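Local coordinates for putative 4-hydroxybenzoyl-CoA thioesterase (Geobacillus stearothermophilus, PDB 2OIW), which is a predicted acyl-CoA thioesterase of the hotdog-fold superfamily, probably hydrolysing thioesters such as 4-hydroxybenzoyl-CoA, at residues A33-H36 and E37-L41. Numbering follows the deposited sequence.
Sequences AGRH and EIFKL
Arg35 and Phe39 meet one helical turn apart, where the chain leaves helix 27-34 and starts helix 36-42. Phe39 N donates to Arg35 O over 2.9 Å in a nearly straight bond, opening the second helix; Lys40 N makes the next i to i+4 bond, less straight, to His36 O. His36, with CG anti to its backbone N (chi1 -169°), sets its ring toward Tyr68 of the second subunit, a partly exposed interface that suits a flat, polar imidazole. The bent chain of Glu37 brings OE2 back to the imidazole edge, 3.8 Å from His36 CD2, carboxylate and ring planes 72° apart. With CG anti to the carbonyl carbon (chi1 -63°), the Phe39 ring swings back over Arg35. Arg35 CB lies 4.1 Å from the ring centroid in a CH-pi contact, and Arg35 O sits over the same face, offset toward the rim. The arginine's aliphatic root packs here while its extended chain carries the guanidinium to a salt bridge with Glu90. The phenyl also meets Trp51 edge-to-face, and Tyr106; cutting Phe39 back to an alanine is likely to strip Arg35 CB of its aromatic cover and open a gap beside both. At the break, a water accepts from Glu37 N and donates to Gly34 O. The arrangement is a kinked, two-part form of the helix that packs against the curved antiparallel sheet in the hotdog fold.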
loop_
_atom_site.group_PDB
_atom_site.type_symbol
_atom_site.label_atom_id
_atom_site.label_comp_id
_atom_site.label_asym_id
_atom_site.label_seq_id
_atom_site.Cartn_x
_atom_site.Cartn_y
_atom_site.Cartn_z
ATOM N N ALA A 33 10.610 -0.061 -6.936
ATOM C CA ALA A 33 11.342 -1.305 -6.678
ATOM C C ALA A 33 12.480 -1.507 -7.732
ATOM O O ALA A 33 13.588 -1.883 -7.393
ATOM C CB ALA A 33 10.346 -2.511 -6.665
ATOM N N GLY A 34 12.196 -1.242 -9.004
ATOM C CA GLY A 34 13.206 -1.298 -10.085
ATOM C C GLY A 34 14.363 -0.303 -9.995
ATOM O O GLY A 34 15.410 -0.506 -10.615
ATOM N N ARG A 35 14.178 0.774 -9.239
ATOM C CA ARG A 35 15.245 1.786 -8.979
ATOM C C ARG A 35 16.272 1.385 -7.885
ATOM O O ARG A 35 17.268 2.098 -7.636
ATOM C CB ARG A 35 14.586 3.125 -8.639
ATOM C CG ARG A 35 13.705 3.674 -9.769
ATOM C CD ARG A 35 12.923 4.895 -9.314
ATOM N NE ARG A 35 11.817 5.145 -10.234
ATOM C CZ ARG A 35 10.617 5.552 -9.856
ATOM N NH1 ARG A 35 10.352 5.744 -8.565
ATOM N NH2 ARG A 35 9.675 5.733 -10.775
ATOM N N HIS A 36 16.047 0.230 -7.252
ATOM C CA HIS A 36 16.895 -0.275 -6.159
ATOM C C HIS A 36 18.414 -0.148 -6.388
ATOM O O HIS A 36 19.134 0.411 -5.553
ATOM C CB HIS A 36 16.553 -1.754 -5.904
ATOM C CG HIS A 36 17.165 -2.311 -4.659
ATOM N ND1 HIS A 36 16.659 -2.048 -3.400
ATOM C CD2 HIS A 36 18.238 -3.116 -4.476
ATOM C CE1 HIS A 36 17.393 -2.680 -2.499
ATOM N NE2 HIS A 36 18.366 -3.322 -3.125
ATOM N N GLU A 37 18.899 -0.696 -7.506
ATOM C CA GLU A 37 20.331 -0.605 -7.843
ATOM C C GLU A 37 20.836 0.841 -8.020
ATOM O O GLU A 37 21.979 1.148 -7.734
ATOM C CB GLU A 37 20.634 -1.418 -9.097
ATOM C CG GLU A 37 20.411 -2.923 -8.938
ATOM C CD GLU A 37 21.140 -3.530 -7.740
ATOM O OE1 GLU A 37 22.272 -3.095 -7.406
ATOM O OE2 GLU A 37 20.585 -4.478 -7.143
ATOM N N ILE A 38 19.962 1.717 -8.479
ATOM C CA ILE A 38 20.285 3.120 -8.589
ATOM C C ILE A 38 20.425 3.717 -7.208
ATOM O O ILE A 38 21.423 4.373 -6.942
ATOM C CB ILE A 38 19.261 3.901 -9.458
ATOM C CG1 ILE A 38 19.400 3.461 -10.925
ATOM C CG2 ILE A 38 19.497 5.424 -9.344
ATOM C CD1 ILE A 38 18.226 3.896 -11.860
ATOM N N PHE A 39 19.435 3.524 -6.340
ATOM C CA PHE A 39 19.526 3.977 -4.942
ATOM C C PHE A 39 20.831 3.467 -4.303
ATOM O O PHE A 39 21.504 4.201 -3.564
ATOM C CB PHE A 39 18.306 3.513 -4.119
ATOM C CG PHE A 39 16.992 4.076 -4.604
ATOM C CD1 PHE A 39 16.938 5.232 -5.389
ATOM C CD2 PHE A 39 15.797 3.465 -4.257
ATOM C CE1 PHE A 39 15.721 5.745 -5.817
ATOM C CE2 PHE A 39 14.575 3.974 -4.688
ATOM C CZ PHE A 39 14.545 5.104 -5.477
ATOM N N LYS A 40 21.198 2.229 -4.621
ATOM C CA LYS A 40 22.356 1.609 -3.995
ATOM C C LYS A 40 23.663 2.305 -4.409
ATOM O O LYS A 40 24.624 2.314 -3.637
ATOM C CB LYS A 40 22.393 0.104 -4.285
ATOM C CG LYS A 40 23.162 -0.695 -3.263
ATOM C CD LYS A 40 23.296 -2.164 -3.670
ATOM C CE LYS A 40 24.063 -2.966 -2.625
ATOM N NZ LYS A 40 25.396 -2.325 -2.241
ATOM N N LEU A 41 23.691 2.918 -5.596
ATOM C CA LEU A 41 24.892 3.649 -6.042
ATOM C C LEU A 41 25.157 4.938 -5.239
ATOM O O LEU A 41 26.322 5.299 -4.974
ATOM C CB LEU A 41 24.825 3.950 -7.530
ATOM C CG LEU A 41 24.882 2.721 -8.446
ATOM C CD1 LEU A 41 24.524 3.113 -9.858
ATOM C CD2 LEU A 41 26.264 2.041 -8.422
HETATM O O HOH W 1 17.401 -2.057 -9.489
#